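Local coordinates for phenylacetic acid degradation protein PaaI (Thermus thermophilus HB8, PDB 1WLU), which probably hydrolyses acyl-CoA thioesters, as a thioesterase of the hot dog fold linked to the breakdown of phenylacetic acid, at residues A29-L34 and G40-A45; S49-A54 and G112-L117; N56-A61 and A84-L89; R97-V100 and K105-A108. One frame throughout, in Å; residues are numbered along the deposited sequence.

Interaction 1 (A29-L34 and G40-A45); sequences ADHLNL and GGFLYA
A single water takes two N-H groups at once, from Gly40 N at 2.8 Å and from the amide nitrogen Asn33 ND2 at 3.0 Å, and so ties the loop to the first turn of helix 40-56. The amide's other end, Asn33 OD1, accepts from the backbone of His35 and Thr37. Beside this bridge the contact is aromatic. The rings of His31 and Phe42 form an offset stack, centroids 4.0 Å apart and planes 16° from parallel, with His31 ND1 lying 3.3 Å from Phe42 CE1 over the rim of the phenyl face. His31 CB adds a CH-pi contact on that face. Phe42 has its CG anti to the backbone N (chi1 173°), which swings the ring off the helix toward the loop. On its other face the imidazole carries Asp30 OD1, and weak bonds join its ND1 to Glu26 O and its NE2 to Arg28 NH2. A serine in place of His31 would probably leave that phenyl face without its stacking partner and open a gap between loop and helix. Ring dispersion and a shared water thus join this loop to the central helix of the hot dog fold, with no direct hydrogen bond between 29-34 and 40-45.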
loop_
_atom_site.group_PDB
_atom_site.type_symbol
_atom_site.label_atom_id
_atom_site.label_comp_id
_atom_site.label_asym_id
_atom_site.label_seq_id
_atom_site.Cartn_x
_atom_site.Cartn_y
_atom_site.Cartn_z
ATOM N N ALA A 29 -22.350 17.070 7.577
ATOM C CA ALA A 29 -21.538 18.110 8.193
ATOM C C ALA A 29 -20.508 17.537 9.163
ATOM O O ALA A 29 -19.381 18.029 9.241
ATOM C CB ALA A 29 -22.440 19.105 8.918
ATOM N N ASP A 30 -20.894 16.497 9.897
ATOM C CA ASP A 30 -20.003 15.877 10.872
ATOM C C ASP A 30 -18.941 14.977 10.247
ATOM O O ASP A 30 -18.119 14.409 10.959
ATOM C CB ASP A 30 -20.820 15.078 11.895
ATOM C CG ASP A 30 -21.622 13.955 11.260
ATOM O OD1 ASP A 30 -22.384 14.227 10.311
ATOM O OD2 ASP A 30 -21.497 12.798 11.716
ATOM N N HIS A 31 -18.959 14.862 8.923
ATOM C CA HIS A 31 -17.994 14.024 8.207
ATOM C C HIS A 31 -16.871 14.837 7.578
ATOM O O HIS A 31 -15.961 14.275 6.967
ATOM C CB HIS A 31 -18.703 13.229 7.112
ATOM C CG HIS A 31 -19.749 12.295 7.630
ATOM N ND1 HIS A 31 -20.811 11.870 6.862
ATOM C CD2 HIS A 31 -19.891 11.692 8.834
ATOM C CE1 HIS A 31 -21.563 11.048 7.571
ATOM N NE2 HIS A 31 -21.027 10.923 8.771
ATOM N N LEU A 32 -16.933 16.156 7.724
ATOM C CA LEU A 32 -15.914 17.023 7.150
ATOM C C LEU A 32 -14.672 17.104 8.024
ATOM O O LEU A 32 -14.740 16.925 9.240
ATOM C CB LEU A 32 -16.480 18.428 6.931
ATOM C CG LEU A 32 -17.722 18.519 6.040
ATOM C CD1 LEU A 32 -18.136 19.979 5.898
ATOM C CD2 LEU A 32 -17.430 17.912 4.673
ATOM N N ASN A 33 -13.536 17.374 7.389
ATOM C CA ASN A 33 -12.265 17.492 8.091
ATOM C C ASN A 33 -11.901 18.962 8.272
ATOM O O ASN A 33 -12.720 19.848 8.025
ATOM C CB ASN A 33 -11.156 16.790 7.306
ATOM C CG ASN A 33 -11.043 17.300 5.886
ATOM O OD1 ASN A 33 -11.359 18.455 5.606
ATOM N ND2 ASN A 33 -10.580 16.441 4.979
ATOM N N LEU A 34 -10.662 19.205 8.689
ATOM C CA LEU A 34 -10.164 20.559 8.910
ATOM C C LEU A 34 -10.062 21.349 7.607
ATOM O O LEU A 34 -9.880 22.565 7.629
ATOM C CB LEU A 34 -8.788 20.517 9.586
ATOM C CG LEU A 34 -7.592 20.006 8.771
ATOM C CD1 LEU A 34 -6.315 20.219 9.578
ATOM C CD2 LEU A 34 -7.767 18.533 8.420
ATOM N N GLY A 40 -10.768 11.879 5.205
ATOM C CA GLY A 40 -10.256 10.656 4.610
ATOM C C GLY A 40 -10.751 9.424 5.340
ATOM O O GLY A 40 -10.923 8.358 4.740
ATOM N N GLY A 41 -10.974 9.569 6.642
ATOM C CA GLY A 41 -11.452 8.464 7.450
ATOM C C GLY A 41 -12.884 8.086 7.132
ATOM O O GLY A 41 -13.278 6.932 7.299
ATOM N N PHE A 42 -13.676 9.057 6.687
ATOM C CA PHE A 42 -15.060 8.766 6.338
ATOM C C PHE A 42 -15.080 7.985 5.030
ATOM O O PHE A 42 -15.780 6.979 4.910
ATOM C CB PHE A 42 -15.874 10.050 6.174
ATOM C CG PHE A 42 -17.262 9.810 5.654
ATOM C CD1 PHE A 42 -18.239 9.255 6.474
ATOM C CD2 PHE A 42 -17.573 10.078 4.326
ATOM C CE1 PHE A 42 -19.508 8.964 5.974
ATOM C CE2 PHE A 42 -18.840 9.791 3.817
ATOM C CZ PHE A 42 -19.807 9.232 4.644
ATOM N N LEU A 43 -14.315 8.452 4.046
ATOM C CA LEU A 43 -14.261 7.773 2.759
ATOM C C LEU A 43 -13.670 6.379 2.931
ATOM O O LEU A 43 -14.132 5.419 2.313
ATOM C CB LEU A 43 -13.440 8.590 1.759
ATOM C CG LEU A 43 -14.036 9.966 1.433
ATOM C CD1 LEU A 43 -13.129 10.690 0.455
ATOM C CD2 LEU A 43 -15.438 9.806 0.851
ATOM N N TYR A 44 -12.655 6.260 3.779
ATOM C CA TYR A 44 -12.055 4.957 4.023
ATOM C C TYR A 44 -13.062 4.044 4.721
ATOM O O TYR A 44 -13.195 2.877 4.360
ATOM C CB TYR A 44 -10.790 5.090 4.876
ATOM C CG TYR A 44 -10.120 3.764 5.183
ATOM C CD1 TYR A 44 -10.566 2.956 6.232
ATOM C CD2 TYR A 44 -9.048 3.315 4.416
ATOM C CE1 TYR A 44 -9.956 1.733 6.508
ATOM C CE2 TYR A 44 -8.434 2.098 4.679
ATOM C CZ TYR A 44 -8.888 1.313 5.725
ATOM O OH TYR A 44 -8.262 0.114 5.988
ATOM N N ALA A 45 -13.775 4.572 5.714
ATOM C CA ALA A 45 -14.760 3.771 6.434
ATOM C C ALA A 45 -15.798 3.214 5.465
ATOM O O ALA A 45 -16.236 2.070 5.597
ATOM C CB ALA A 45 -15.440 4.614 7.506
HETATM O O HOH W 1 -9.089 13.998 5.915
#

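Interaction 2 (S49-A54 and G112-L117)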
loop_
_atom_site.group_PDB
_atom_site.type_symbol
_atom_site.label_atom_id
_atom_site.label_comp_id
_atom_site.label_asym_id
_atom_site.label_seq_id
_atom_site.Cartn_x
_atom_site.Cartn_y
_atom_site.Cartn_z
ATOM N N SER A 49 -16.129 -0.712 4.745
ATOM C CA SER A 49 -17.388 -1.385 5.048
ATOM C C SER A 49 -17.808 -2.299 3.895
ATOM O O SER A 49 -18.261 -3.420 4.125
ATOM C CB SER A 49 -18.482 -0.357 5.347
ATOM O OG SER A 49 -18.184 0.364 6.532
ATOM N N ALA A 50 -17.659 -1.824 2.661
ATOM C CA ALA A 50 -18.005 -2.637 1.496
ATOM C C ALA A 50 -17.040 -3.824 1.428
ATOM O O ALA A 50 -17.435 -4.946 1.115
ATOM C CB ALA A 50 -17.911 -1.800 0.229
ATOM N N PHE A 51 -15.773 -3.552 1.727
ATOM C CA PHE A 51 -14.699 -4.546 1.753
ATOM C C PHE A 51 -15.029 -5.633 2.782
ATOM O O PHE A 51 -14.918 -6.829 2.501
ATOM C CB PHE A 51 -13.400 -3.803 2.110
ATOM C CG PHE A 51 -12.245 -4.683 2.509
ATOM C CD1 PHE A 51 -11.687 -5.592 1.617
ATOM C CD2 PHE A 51 -11.649 -4.518 3.755
ATOM C CE1 PHE A 51 -10.546 -6.313 1.958
ATOM C CE2 PHE A 51 -10.507 -5.236 4.105
ATOM C CZ PHE A 51 -9.956 -6.132 3.203
ATOM N N ALA A 52 -15.449 -5.204 3.969
ATOM C CA ALA A 52 -15.805 -6.126 5.041
ATOM C C ALA A 52 -16.971 -7.025 4.652
ATOM O O ALA A 52 -16.915 -8.242 4.829
ATOM C CB ALA A 52 -16.156 -5.342 6.297
ATOM N N LEU A 53 -18.031 -6.427 4.121
ATOM C CA LEU A 53 -19.195 -7.207 3.730
ATOM C C LEU A 53 -18.880 -8.179 2.596
ATOM O O LEU A 53 -19.235 -9.358 2.666
ATOM C CB LEU A 53 -20.347 -6.277 3.339
ATOM C CG LEU A 53 -20.960 -5.506 4.514
ATOM C CD1 LEU A 53 -22.056 -4.584 4.009
ATOM C CD2 LEU A 53 -21.518 -6.485 5.544
ATOM N N ALA A 54 -18.204 -7.699 1.558
ATOM C CA ALA A 54 -17.866 -8.566 0.434
ATOM C C ALA A 54 -17.000 -9.742 0.875
ATOM O O ALA A 54 -17.273 -10.890 0.528
ATOM C CB ALA A 54 -17.145 -7.772 -0.650
ATOM N N GLY A 112 -7.649 -4.033 -0.694
ATOM C CA GLY A 112 -7.437 -4.652 0.601
ATOM C C GLY A 112 -7.359 -6.161 0.606
ATOM O O GLY A 112 -7.970 -6.831 -0.226
ATOM N N THR A 113 -6.591 -6.692 1.552
ATOM C CA THR A 113 -6.426 -8.128 1.695
ATOM C C THR A 113 -6.829 -8.543 3.099
ATOM O O THR A 113 -6.476 -7.884 4.079
ATOM C CB THR A 113 -4.969 -8.539 1.438
ATOM O OG1 THR A 113 -4.659 -8.308 0.060
ATOM C CG2 THR A 113 -4.755 -10.014 1.765
ATOM N N VAL A 114 -7.584 -9.633 3.187
ATOM C CA VAL A 114 -8.037 -10.152 4.469
ATOM C C VAL A 114 -7.400 -11.493 4.771
ATOM O O VAL A 114 -6.868 -12.170 3.885
ATOM C CB VAL A 114 -9.572 -10.399 4.508
ATOM C CG1 VAL A 114 -10.327 -9.102 4.365
ATOM C CG2 VAL A 114 -9.970 -11.387 3.413
ATOM N N PHE A 115 -7.465 -11.862 6.044
ATOM C CA PHE A 115 -6.983 -13.147 6.511
ATOM C C PHE A 115 -8.280 -13.894 6.803
ATOM O O PHE A 115 -9.152 -13.376 7.504
ATOM C CB PHE A 115 -6.161 -12.985 7.792
ATOM C CG PHE A 115 -5.708 -14.288 8.386
ATOM C CD1 PHE A 115 -6.438 -14.897 9.402
ATOM C CD2 PHE A 115 -4.562 -14.919 7.914
ATOM C CE1 PHE A 115 -6.030 -16.118 9.940
ATOM C CE2 PHE A 115 -4.146 -16.138 8.444
ATOM C CZ PHE A 115 -4.882 -16.738 9.459
ATOM N N ARG A 116 -8.424 -15.087 6.236
ATOM C CA ARG A 116 -9.633 -15.877 6.442
ATOM C C ARG A 116 -9.483 -16.725 7.696
ATOM O O ARG A 116 -8.582 -17.559 7.790
ATOM C CB ARG A 116 -9.890 -16.757 5.218
ATOM C CG ARG A 116 -9.923 -15.969 3.912
ATOM C CD ARG A 116 -10.254 -16.863 2.734
ATOM N NE ARG A 116 -11.637 -17.326 2.785
ATOM C CZ ARG A 116 -12.123 -18.314 2.041
ATOM N NH1 ARG A 116 -11.336 -18.952 1.184
ATOM N NH2 ARG A 116 -13.398 -18.661 2.152
ATOM N N LEU A 117 -10.371 -16.495 8.657
ATOM C CA LEU A 117 -10.344 -17.207 9.931
ATOM C C LEU A 117 -10.870 -18.635 9.819
ATOM O O LEU A 117 -11.466 -18.972 8.777
ATOM C CB LEU A 117 -11.171 -16.438 10.964
ATOM C CG LEU A 117 -10.798 -14.968 11.183
ATOM C CD1 LEU A 117 -11.825 -14.310 12.093
ATOM C CD2 LEU A 117 -9.402 -14.872 11.781
#
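The apolar part of this contact is Phe51 on Val114: the far end of the ring, Phe51 CZ, presses on Val114 CG1 at 3.2 Å, a tight approach between two buried side chains. Ring and valine lie past one another, pointing opposite ways. Phe51 stretches out from helix 40-56 with CG anti to its nitrogen (chi1 166°), which carries the ring across to the sheet. The valine answers with one methyl alone, CG1, which meets the ring obliquely.

The second kind of contact is between ring and backbone. Phe51 CE1 lies 3.4 Å from Gly112 O, and Phe51 CZ is 3.8 Å from Thr113 N, so the ring end rests against the peptide chain itself. Gly112 makes room for this, because a CB there would point at the helix and come within 2.9 Å of Phe51 CZ. No hydrogen bond passes between the segments; Thr113, whose CB points away from the helix, has its hydroxyl bonded to that of Thr95.

With a serine at Phe51, the methyl of Val114 and the bare backbone at Gly112 would probably lose their cover, leaving a gap between helix and sheet.

The short axes pass 10.0 Å apart at -40°, the helix lying against the sheet as the sausage in its hot dog bun. Phe51 also meets Phe110 and, on strand 61-70, Ala63, a residue of the coenzyme A site, while Ala50 and Ala54 pack on strand 79-89 and Leu53 on strand 20-26.

Interaction 3 (N56-A61 and A84-L89)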
loop_
_atom_site.group_PDB
_atom_site.type_symbol
_atom_site.label_atom_id
_atom_site.label_comp_id
_atom_site.label_asym_id
_atom_site.label_seq_id
_atom_site.Cartn_x
_atom_site.Cartn_y
_atom_site.Cartn_z
ATOM N N ASN A 56 -16.599 -11.056 3.895
ATOM C CA ASN A 56 -17.242 -11.964 4.830
ATOM C C ASN A 56 -18.322 -12.851 4.224
ATOM O O ASN A 56 -18.816 -13.759 4.889
ATOM C CB ASN A 56 -17.754 -11.183 6.042
ATOM C CG ASN A 56 -16.646 -10.906 7.050
ATOM O OD1 ASN A 56 -16.427 -11.683 7.982
ATOM N ND2 ASN A 56 -15.919 -9.812 6.847
ATOM N N THR A 57 -18.682 -12.611 2.966
ATOM C CA THR A 57 -19.670 -13.474 2.317
ATOM C C THR A 57 -19.005 -14.826 2.060
ATOM O O THR A 57 -19.683 -15.810 1.769
ATOM C CB THR A 57 -20.151 -12.928 0.951
ATOM O OG1 THR A 57 -19.031 -12.790 0.064
ATOM C CG2 THR A 57 -20.851 -11.595 1.120
ATOM N N ARG A 58 -17.678 -14.866 2.161
ATOM C CA ARG A 58 -16.922 -16.101 1.936
ATOM C C ARG A 58 -16.605 -16.813 3.246
ATOM O O ARG A 58 -16.052 -17.913 3.245
ATOM C CB ARG A 58 -15.596 -15.802 1.228
ATOM C CG ARG A 58 -15.713 -15.067 -0.096
ATOM C CD ARG A 58 -16.593 -15.816 -1.080
ATOM N NE ARG A 58 -16.413 -15.322 -2.440
ATOM C CZ ARG A 58 -17.136 -15.719 -3.482
ATOM N NH1 ARG A 58 -18.100 -16.616 -3.321
ATOM N NH2 ARG A 58 -16.885 -15.231 -4.689
ATOM N N GLY A 59 -16.953 -16.176 4.357
ATOM C CA GLY A 59 -16.672 -16.742 5.663
ATOM C C GLY A 59 -15.981 -15.683 6.500
ATOM O O GLY A 59 -15.551 -14.663 5.958
ATOM N N PRO A 60 -15.851 -15.886 7.818
ATOM C CA PRO A 60 -15.200 -14.913 8.700
ATOM C C PRO A 60 -13.825 -14.489 8.200
ATOM O O PRO A 60 -12.978 -15.328 7.894
ATOM C CB PRO A 60 -15.132 -15.652 10.033
ATOM C CG PRO A 60 -16.371 -16.501 9.993
ATOM C CD PRO A 60 -16.335 -17.047 8.587
ATOM N N ALA A 61 -13.610 -13.180 8.130
ATOM C CA ALA A 61 -12.337 -12.649 7.658
ATOM C C ALA A 61 -12.061 -11.290 8.279
ATOM O O ALA A 61 -12.984 -10.512 8.525
ATOM C CB ALA A 61 -12.355 -12.530 6.141
ATOM N N ALA A 84 -17.297 -2.960 -3.974
ATOM C CA ALA A 84 -16.276 -3.972 -3.735
ATOM C C ALA A 84 -16.441 -5.205 -4.610
ATOM O O ALA A 84 -17.535 -5.759 -4.722
ATOM C CB ALA A 84 -16.291 -4.379 -2.262
ATOM N N VAL A 85 -15.344 -5.619 -5.235
ATOM C CA VAL A 85 -15.333 -6.806 -6.081
ATOM C C VAL A 85 -14.142 -7.666 -5.674
ATOM O O VAL A 85 -13.111 -7.158 -5.234
ATOM C CB VAL A 85 -15.215 -6.455 -7.583
ATOM C CG1 VAL A 85 -16.389 -5.591 -8.009
ATOM C CG2 VAL A 85 -13.898 -5.754 -7.863
ATOM N N GLU A 86 -14.290 -8.974 -5.827
ATOM C CA GLU A 86 -13.246 -9.918 -5.456
ATOM C C GLU A 86 -12.182 -10.048 -6.541
ATOM O O GLU A 86 -12.498 -10.294 -7.705
ATOM C CB GLU A 86 -13.885 -11.274 -5.181
ATOM C CG GLU A 86 -13.030 -12.239 -4.406
ATOM C CD GLU A 86 -13.831 -13.448 -3.993
ATOM O OE1 GLU A 86 -14.076 -14.320 -4.852
ATOM O OE2 GLU A 86 -14.234 -13.507 -2.816
ATOM N N VAL A 87 -10.923 -9.886 -6.142
ATOM C CA VAL A 87 -9.789 -9.971 -7.062
ATOM C C VAL A 87 -9.118 -11.340 -6.967
ATOM O O VAL A 87 -8.699 -11.913 -7.974
ATOM C CB VAL A 87 -8.745 -8.864 -6.742
ATOM C CG1 VAL A 87 -7.524 -9.018 -7.632
ATOM C CG2 VAL A 87 -9.370 -7.487 -6.940
ATOM N N ASN A 88 -9.016 -11.859 -5.750
ATOM C CA ASN A 88 -8.407 -13.162 -5.523
ATOM C C ASN A 88 -8.974 -13.803 -4.274
ATOM O O ASN A 88 -9.166 -13.138 -3.256
ATOM C CB ASN A 88 -6.893 -13.037 -5.346
ATOM C CG ASN A 88 -6.245 -14.366 -5.005
ATOM O OD1 ASN A 88 -6.040 -15.208 -5.878
ATOM N ND2 ASN A 88 -5.940 -14.569 -3.728
ATOM N N LEU A 89 -9.248 -15.100 -4.358
ATOM C CA LEU A 89 -9.753 -15.844 -3.218
ATOM C C LEU A 89 -8.854 -17.059 -3.016
ATOM O O LEU A 89 -8.833 -17.973 -3.841
ATOM C CB LEU A 89 -11.196 -16.300 -3.453
ATOM C CG LEU A 89 -11.845 -17.079 -2.301
ATOM C CD1 LEU A 89 -11.877 -16.220 -1.045
ATOM C CD2 LEU A 89 -13.256 -17.497 -2.692
#
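Arg58 takes hold of Glu86 side-on through two nitrogens, one for each carboxylate oxygen. The shorter, straighter half of this salt bridge runs from Arg58 NE to Glu86 OE2 at 2.9 Å; it is almost linear (174°), lies in the guanidinium plane and reaches the syn side of the oxygen. The other half, Arg58 NH2 to Glu86 OE1 at 3.0 Å, is more bent and comes from above the carboxylate, in keeping with the 31° between the two planes. Glu86 OE2 has a further, weak partner in the hydroxyl of Tyr96. Arg58 is folded back at chi2 (-57°), which brings NE to the extended glutamate and lets Leu89 CD2 sit over one face of the guanidinium, 3.8 Å from Arg58 NE.

Part of the loop backbone is satisfied within the loop. Asn56 to Gly59 form a type I turn closed by Gly59 N on Asn56 O at 3.1 Å, and Gly59, with positive phi, ends the helical run. Asn56 OD1 receives Ala61 N at 3.2 Å from above its carbonyl plane; Asn56 ND2 bonds Ala52 O and, weakly, Ala61 O. A glycerol, probably from the crystallisation liquor, also bonds Asn56 ND2 and Ala61 O. From outside, Arg116 NH2 donates to Arg58 O.

This surface contact joins the loop between helix 40-56 and strand 61-70 to strand 79-89, where the chain turns a corner at Val87, beside a classic bulge (Val87 and Asn88 opposite Thr95 of strand 93-102), shortly before the coenzyme A-binding residues Ser90 and Arg91.

Interaction 4 (R97-V100 and K105-A108)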
loop_
_atom_site.group_PDB
_atom_site.type_symbol
_atom_site.label_atom_id
_atom_site.label_comp_id
_atom_site.label_asym_id
_atom_site.label_seq_id
_atom_site.Cartn_x
_atom_site.Cartn_y
_atom_site.Cartn_z
ATOM N N ARG A 97 -10.989 -5.235 -4.533
ATOM C CA ARG A 97 -10.802 -3.892 -5.059
ATOM C C ARG A 97 -12.105 -3.162 -4.773
ATOM O O ARG A 97 -13.187 -3.689 -5.039
ATOM C CB ARG A 97 -10.557 -3.900 -6.570
ATOM C CG ARG A 97 -10.839 -2.538 -7.210
ATOM C CD ARG A 97 -10.369 -2.428 -8.650
ATOM N NE ARG A 97 -10.859 -3.509 -9.497
ATOM C CZ ARG A 97 -10.141 -4.574 -9.840
ATOM N NH1 ARG A 97 -8.891 -4.706 -9.410
ATOM N NH2 ARG A 97 -10.673 -5.507 -10.618
ATOM N N VAL A 98 -12.004 -1.960 -4.221
ATOM C CA VAL A 98 -13.189 -1.181 -3.915
ATOM C C VAL A 98 -13.105 0.196 -4.555
ATOM O O VAL A 98 -12.240 1.003 -4.211
ATOM C CB VAL A 98 -13.377 -1.012 -2.389
ATOM C CG1 VAL A 98 -14.692 -0.296 -2.105
ATOM C CG2 VAL A 98 -13.366 -2.374 -1.705
ATOM N N GLU A 99 -13.996 0.451 -5.503
ATOM C CA GLU A 99 -14.034 1.740 -6.173
ATOM C C GLU A 99 -14.994 2.662 -5.435
ATOM O O GLU A 99 -16.136 2.290 -5.159
ATOM C CB GLU A 99 -14.483 1.570 -7.625
ATOM C CG GLU A 99 -13.400 1.007 -8.535
ATOM C CD GLU A 99 -13.876 0.800 -9.958
ATOM O OE1 GLU A 99 -14.839 1.480 -10.369
ATOM O OE2 GLU A 99 -13.275 -0.035 -10.669
ATOM N N VAL A 100 -14.518 3.854 -5.093
ATOM C CA VAL A 100 -15.342 4.841 -4.402
ATOM C C VAL A 100 -15.775 5.824 -5.482
ATOM O O VAL A 100 -14.946 6.511 -6.086
ATOM C CB VAL A 100 -14.543 5.549 -3.290
ATOM C CG1 VAL A 100 -15.428 6.546 -2.560
ATOM C CG2 VAL A 100 -14.012 4.510 -2.308
ATOM N N LYS A 105 -18.031 9.689 -10.975
ATOM C CA LYS A 105 -16.590 9.929 -10.966
ATOM C C LYS A 105 -15.889 9.057 -9.932
ATOM O O LYS A 105 -16.415 8.838 -8.841
ATOM C CB LYS A 105 -16.305 11.401 -10.656
ATOM C CG LYS A 105 -16.934 12.387 -11.632
ATOM C CD LYS A 105 -16.365 12.230 -13.032
ATOM C CE LYS A 105 -16.975 13.242 -13.989
ATOM N NZ LYS A 105 -16.723 14.641 -13.549
ATOM N N LEU A 106 -14.703 8.560 -10.275
ATOM C CA LEU A 106 -13.934 7.731 -9.348
ATOM C C LEU A 106 -13.208 8.664 -8.384
ATOM O O LEU A 106 -12.226 9.315 -8.744
ATOM C CB LEU A 106 -12.925 6.862 -10.102
ATOM C CG LEU A 106 -12.146 5.853 -9.249
ATOM C CD1 LEU A 106 -13.094 4.809 -8.668
ATOM C CD2 LEU A 106 -11.087 5.177 -10.106
ATOM N N VAL A 107 -13.712 8.717 -7.158
ATOM C CA VAL A 107 -13.177 9.573 -6.105
ATOM C C VAL A 107 -11.957 8.977 -5.405
ATOM O O VAL A 107 -11.062 9.706 -4.971
ATOM C CB VAL A 107 -14.278 9.857 -5.050
ATOM C CG1 VAL A 107 -13.710 10.637 -3.876
ATOM C CG2 VAL A 107 -15.419 10.629 -5.696
ATOM N N ALA A 108 -11.927 7.653 -5.296
ATOM C CA ALA A 108 -10.820 6.968 -4.638
ATOM C C ALA A 108 -10.821 5.494 -5.000
ATOM O O ALA A 108 -11.823 4.960 -5.477
ATOM C CB ALA A 108 -10.929 7.130 -3.119
#
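Leu106 lies across Glu99, nearly perpendicular to it, with Leu106 CD1 3.7 Å from Glu99 CB and also near CG of the extended glutamate chain. With its CG anti to the backbone nitrogen (chi1 -175°), Leu106 reaches over the neighbouring strand, where the same methyl also comes 3.6 Å from Val100 O. Val100 and Ala108 instead point side by side to the face that carries helix 40-56, CB to CB 3.9 Å, and Val100 packs there on Ala47. Strands 93-102 and 105-116 make an antiparallel hairpin of the hot dog sheet, and its regular pairing is interrupted here by a classic beta bulge, with Val107 and Ala108 both opposite Val100. Val100 O therefore receives two donors: Val107 N at 2.7 Å, and Ala108 N at 3.3 Å in a weak bond. Val100 N closes the ring with a nearly straight bond to Ala108 O at 2.9 Å. At the bulge the short strand axes stand at 115°, and Val107 CB is 4.3 Å from Val100 CG1. Beyond the hairpin, Leu106 touches Phe71, a coenzyme A-site residue, and Val87 of the third subunit.

Interactions 1 and 2 share helix 40-56 but sit on opposite sides of the chain's centre, about 21 Å apart between centres. Both are buried and lack direct hydrogen bonds; interaction 1 is a ring stack, interaction 2 a phenyl ring on a methyl and backbone. Interaction 3 is the surface contact, held by charge, and interaction 4, partly buried, is the one built on backbone pairing. Interactions 2, 3 and 4 all reach the same antiparallel sheet. Interaction 3 lies beside interaction 2, where Leu117 N comes 3.0 Å from Pro60 O, and it meets interaction 4 through Val85 N and Arg97 O on adjacent strands. Phe51 and Ala50 of interaction 2 pack on Val98 of interaction 4, joining helix to hairpin.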